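Long-range contact in D-isomer specific 2-hydroxyacid dehydrogenase family protein (Aeromonas salmonicida subsp. salmonicida, PDB 3HG7), which probably acts as an NAD-dependent oxidoreductase of the D-isomer specific 2-hydroxyacid dehydrogenase family: residues F108-Y121 / S132-L144. The protein carries 1 engineered substitution. Numbering follows the deposited sequence.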
# COMPACT_ATOMS: atom_id res chain seq x y z
N PHE A 108 -0.64 13.61 1.67
CA PHE A 108 -0.77 15.08 1.87
C PHE A 108 -1.10 15.46 3.33
O PHE A 108 -0.71 16.52 3.77
CB PHE A 108 -1.71 15.70 0.84
CG PHE A 108 -1.07 15.89 -0.49
CD1 PHE A 108 -0.60 17.14 -0.87
CD2 PHE A 108 -0.90 14.82 -1.35
CE1 PHE A 108 0.03 17.31 -2.12
CE2 PHE A 108 -0.29 14.97 -2.59
CZ PHE A 108 0.18 16.23 -2.97
N GLY A 109 -1.78 14.60 4.08
CA GLY A 109 -1.94 14.84 5.51
C GLY A 109 -0.57 14.87 6.19
O GLY A 109 -0.25 15.79 6.96
N HIS A 110 0.26 13.88 5.88
CA HIS A 110 1.58 13.81 6.49
C HIS A 110 2.46 14.96 5.99
O HIS A 110 3.23 15.55 6.73
CB HIS A 110 2.25 12.48 6.22
CG HIS A 110 1.85 11.41 7.20
ND1 HIS A 110 2.43 11.31 8.44
CD2 HIS A 110 0.93 10.43 7.13
CE1 HIS A 110 1.89 10.29 9.09
NE2 HIS A 110 0.96 9.76 8.33
N LEU A 111 2.33 15.26 4.71
CA LEU A 111 3.14 16.29 4.12
C LEU A 111 2.78 17.65 4.72
O LEU A 111 3.67 18.42 5.10
CB LEU A 111 2.95 16.31 2.60
CG LEU A 111 3.64 17.46 1.85
CD1 LEU A 111 5.13 17.35 2.04
CD2 LEU A 111 3.25 17.55 0.33
N LEU A 112 1.49 17.94 4.82
CA LEU A 112 1.11 19.25 5.34
C LEU A 112 1.38 19.28 6.85
O LEU A 112 1.74 20.32 7.36
CB LEU A 112 -0.35 19.55 5.02
CG LEU A 112 -0.55 19.74 3.51
CD1 LEU A 112 -2.02 19.65 3.13
CD2 LEU A 112 0.07 21.14 3.17
N SER A 113 1.24 18.13 7.54
CA SER A 113 1.62 18.09 8.95
C SER A 113 3.05 18.59 9.16
O SER A 113 3.31 19.42 10.03
CB SER A 113 1.41 16.70 9.57
OG SER A 113 1.82 16.72 10.94
N LEU A 114 3.95 18.08 8.33
CA LEU A 114 5.36 18.44 8.35
C LEU A 114 5.61 19.89 7.94
O LEU A 114 6.32 20.65 8.62
CB LEU A 114 6.12 17.55 7.38
CG LEU A 114 6.30 16.11 7.86
CD1 LEU A 114 6.86 15.32 6.69
CD2 LEU A 114 7.20 16.04 9.12
N MET A 115 5.07 20.26 6.79
CA MET A 115 5.25 21.62 6.26
C MET A 115 4.76 22.73 7.20
O MET A 115 5.38 23.79 7.28
CB MET A 115 4.56 21.72 4.87
CG MET A 115 5.28 21.01 3.69
SD MET A 115 7.01 21.47 3.41
CE MET A 115 6.85 23.15 2.75
N ARG A 116 3.67 22.49 7.92
CA ARG A 116 3.05 23.50 8.77
C ARG A 116 3.41 23.30 10.22
O ARG A 116 2.89 23.98 11.12
CB ARG A 116 1.53 23.48 8.62
CG ARG A 116 1.02 24.04 7.28
CD ARG A 116 1.70 25.38 6.89
NE ARG A 116 1.11 25.84 5.65
CZ ARG A 116 0.11 26.71 5.58
NH1 ARG A 116 -0.40 27.23 6.68
NH2 ARG A 116 -0.38 27.05 4.38
N GLN A 117 4.27 22.31 10.45
CA GLN A 117 4.79 22.03 11.78
C GLN A 117 3.72 21.78 12.82
O GLN A 117 3.81 22.28 13.94
CB GLN A 117 5.75 23.14 12.20
CG GLN A 117 6.80 23.36 11.15
CD GLN A 117 7.84 24.30 11.61
OE1 GLN A 117 7.64 25.52 11.64
NE2 GLN A 117 8.97 23.74 12.02
N LEU A 118 2.71 20.96 12.50
CA LEU A 118 1.63 20.75 13.47
C LEU A 118 2.11 20.18 14.79
O LEU A 118 1.63 20.62 15.85
CB LEU A 118 0.47 19.89 12.92
CG LEU A 118 -0.19 20.22 11.57
CD1 LEU A 118 -1.63 19.63 11.40
CD2 LEU A 118 -0.16 21.66 11.15
N PRO A 119 3.04 19.21 14.76
CA PRO A 119 3.47 18.64 16.05
C PRO A 119 4.14 19.69 16.94
O PRO A 119 3.98 19.67 18.16
CB PRO A 119 4.41 17.50 15.64
CG PRO A 119 4.02 17.15 14.24
CD PRO A 119 3.69 18.53 13.63
N LEU A 120 4.87 20.62 16.34
CA LEU A 120 5.50 21.69 17.12
C LEU A 120 4.42 22.52 17.79
O LEU A 120 4.49 22.84 18.98
CB LEU A 120 6.38 22.57 16.19
CG LEU A 120 6.96 23.86 16.76
CD1 LEU A 120 8.11 24.33 15.90
CD2 LEU A 120 5.95 24.99 16.77
N TYR A 121 3.36 22.86 17.03
CA TYR A 121 2.30 23.69 17.58
C TYR A 121 1.53 23.00 18.68
O TYR A 121 1.14 23.64 19.64
CB TYR A 121 1.38 24.25 16.47
CG TYR A 121 2.14 25.29 15.69
CD1 TYR A 121 2.51 26.51 16.30
CD2 TYR A 121 2.56 25.05 14.39
CE1 TYR A 121 3.25 27.45 15.60
CE2 TYR A 121 3.31 25.96 13.70
CZ TYR A 121 3.65 27.17 14.29
OH TYR A 121 4.38 28.06 13.53
N SER A 132 4.68 31.93 16.56
CA SER A 132 4.68 31.49 15.18
C SER A 132 6.11 31.30 14.69
O SER A 132 7.02 32.00 15.14
CB SER A 132 3.96 32.54 14.31
OG SER A 132 3.83 32.05 12.98
N HIS A 133 6.29 30.39 13.75
CA HIS A 133 7.58 30.10 13.09
C HIS A 133 7.45 30.16 11.57
O HIS A 133 6.35 29.99 11.06
CB HIS A 133 8.05 28.70 13.49
CG HIS A 133 8.17 28.54 14.98
ND1 HIS A 133 9.34 28.83 15.66
CD2 HIS A 133 7.23 28.30 15.92
CE1 HIS A 133 9.12 28.72 16.96
NE2 HIS A 133 7.85 28.36 17.14
N PRO A 134 8.57 30.35 10.86
CA PRO A 134 8.49 30.37 9.39
C PRO A 134 7.99 29.06 8.80
O PRO A 134 8.26 27.97 9.28
CB PRO A 134 9.94 30.58 8.95
CG PRO A 134 10.73 30.86 10.16
CD PRO A 134 9.90 30.77 11.36
N TYR A 135 7.29 29.19 7.68
CA TYR A 135 6.92 28.03 6.90
C TYR A 135 6.81 28.47 5.44
O TYR A 135 6.88 29.67 5.13
CB TYR A 135 5.62 27.43 7.42
CG TYR A 135 4.39 28.29 7.25
CD1 TYR A 135 3.61 28.21 6.06
CD2 TYR A 135 3.95 29.12 8.26
CE1 TYR A 135 2.45 28.98 5.92
CE2 TYR A 135 2.79 29.89 8.11
CZ TYR A 135 2.04 29.78 6.96
OH TYR A 135 0.92 30.54 6.85
N GLN A 136 6.67 27.48 4.56
CA GLN A 136 6.44 27.75 3.14
C GLN A 136 5.17 27.07 2.65
O GLN A 136 4.71 26.09 3.23
CB GLN A 136 7.62 27.29 2.27
CG GLN A 136 8.95 28.01 2.56
CD GLN A 136 9.80 28.24 1.31
OE1 GLN A 136 9.52 27.71 0.24
NE2 GLN A 136 10.85 29.06 1.45
N GLY A 137 4.62 27.56 1.54
CA GLY A 137 3.50 26.86 0.91
C GLY A 137 3.99 25.77 -0.01
O GLY A 137 5.18 25.71 -0.31
N LEU A 138 3.06 24.93 -0.48
CA LEU A 138 3.38 23.93 -1.48
C LEU A 138 3.50 24.48 -2.90
O LEU A 138 4.08 23.82 -3.77
CB LEU A 138 2.32 22.84 -1.47
CG LEU A 138 2.35 21.97 -0.19
CD1 LEU A 138 1.36 20.85 -0.35
CD2 LEU A 138 3.76 21.43 0.01
N LYS A 139 3.01 25.70 -3.15
CA LYS A 139 3.01 26.26 -4.50
C LYS A 139 4.40 26.19 -5.13
O LYS A 139 5.38 26.70 -4.58
CB LYS A 139 2.55 27.73 -4.52
CG LYS A 139 1.51 28.05 -3.46
CD LYS A 139 1.69 29.44 -2.88
CE LYS A 139 0.50 30.34 -3.17
NZ LYS A 139 -0.33 30.49 -1.95
N GLY A 140 4.49 25.55 -6.28
CA GLY A 140 5.72 25.55 -7.05
C GLY A 140 6.79 24.56 -6.63
O GLY A 140 7.84 24.49 -7.25
N ARG A 141 6.54 23.80 -5.58
CA ARG A 141 7.46 22.77 -5.14
C ARG A 141 7.31 21.55 -6.04
O ARG A 141 6.27 21.39 -6.68
CB ARG A 141 7.14 22.38 -3.70
CG ARG A 141 6.86 23.55 -2.81
CD ARG A 141 8.10 23.96 -2.12
NE ARG A 141 8.68 22.89 -1.32
CZ ARG A 141 9.55 23.11 -0.34
NH1 ARG A 141 10.08 22.10 0.33
NH2 ARG A 141 9.90 24.36 -0.03
N THR A 142 8.33 20.69 -6.07
CA THR A 142 8.34 19.54 -6.98
C THR A 142 8.06 18.23 -6.27
O THR A 142 8.80 17.83 -5.36
CB THR A 142 9.69 19.33 -7.63
OG1 THR A 142 10.69 19.34 -6.60
CG2 THR A 142 9.97 20.43 -8.64
N LEU A 143 7.01 17.56 -6.75
CA LEU A 143 6.65 16.23 -6.26
C LEU A 143 7.23 15.23 -7.25
O LEU A 143 6.93 15.33 -8.42
CB LEU A 143 5.13 16.08 -6.20
CG LEU A 143 4.52 14.76 -5.70
CD1 LEU A 143 5.12 14.33 -4.36
CD2 LEU A 143 2.99 14.82 -5.58
N LEU A 144 8.08 14.32 -6.78
CA LEU A 144 8.50 13.14 -7.55
C LEU A 144 7.76 11.90 -7.05
O LEU A 144 7.83 11.58 -5.85
CB LEU A 144 9.99 12.89 -7.38
CG LEU A 144 10.53 11.68 -8.13
CD1 LEU A 144 10.18 11.78 -9.62
CD2 LEU A 144 12.02 11.53 -7.92
O HOH W 1 7.34 24.79 5.78
O HOH W 2 2.53 24.42 3.43
O HOH W 3 5.20 27.41 11.29
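His133 meets Tyr121 through its backbone: its N donates to Tyr121 OH at 3.0 Å, with an N-H...O angle of 149°. The same hydroxyl oxygen lies at the edge of the His133 ring, in its plane, while Leu120 CD1 lies over one face, 4.2 Å from the ring centroid. His133 NE2 hydrogen-bonds Gln124 OE1, about a turn after Leu120 and Tyr121 on helix 118-126. A water accepts from Tyr121 OH and donates to His133 O and Gln117 OE1, so the hydroxyl is both acceptor and donor.

Tyr135 CG stands between the backbone N and the carbonyl carbon (chi1 67°), which turns the ring toward Arg116. The guanidinium covers the CE1 side of the ring, planes 21° apart, with Arg116 CZ 3.3 Å from Tyr135 CE1. Arg116 CD lies over the ring face in a CH-pi contact. Two further waters tie Gln136 to the helix end: one links its N to Met115 O, the other its O to Arg116 NE.

Leu138 is buried. Its CD1 touches Leu112 CD2 at 3.8 Å, and its CD2 packs on Met115 CG at 4.0 Å. Leu111 meets it tip to tip. Met115, bent at chi2 and chi3, places CE over one face of the Arg141 guanidinium, 4.1 Å from CZ. Leu143 CD2 approaches Phe108 CZ.

The segment 132-144 thus runs back along helices 118-126 and 100-115 into strand 142-146 of the parallel Rossmann-type sheet. Leu111 and Leu143 both reach Val197 on the adjacent strand 197-200, and Phe108 meets Phe162 beyond helix 150-161.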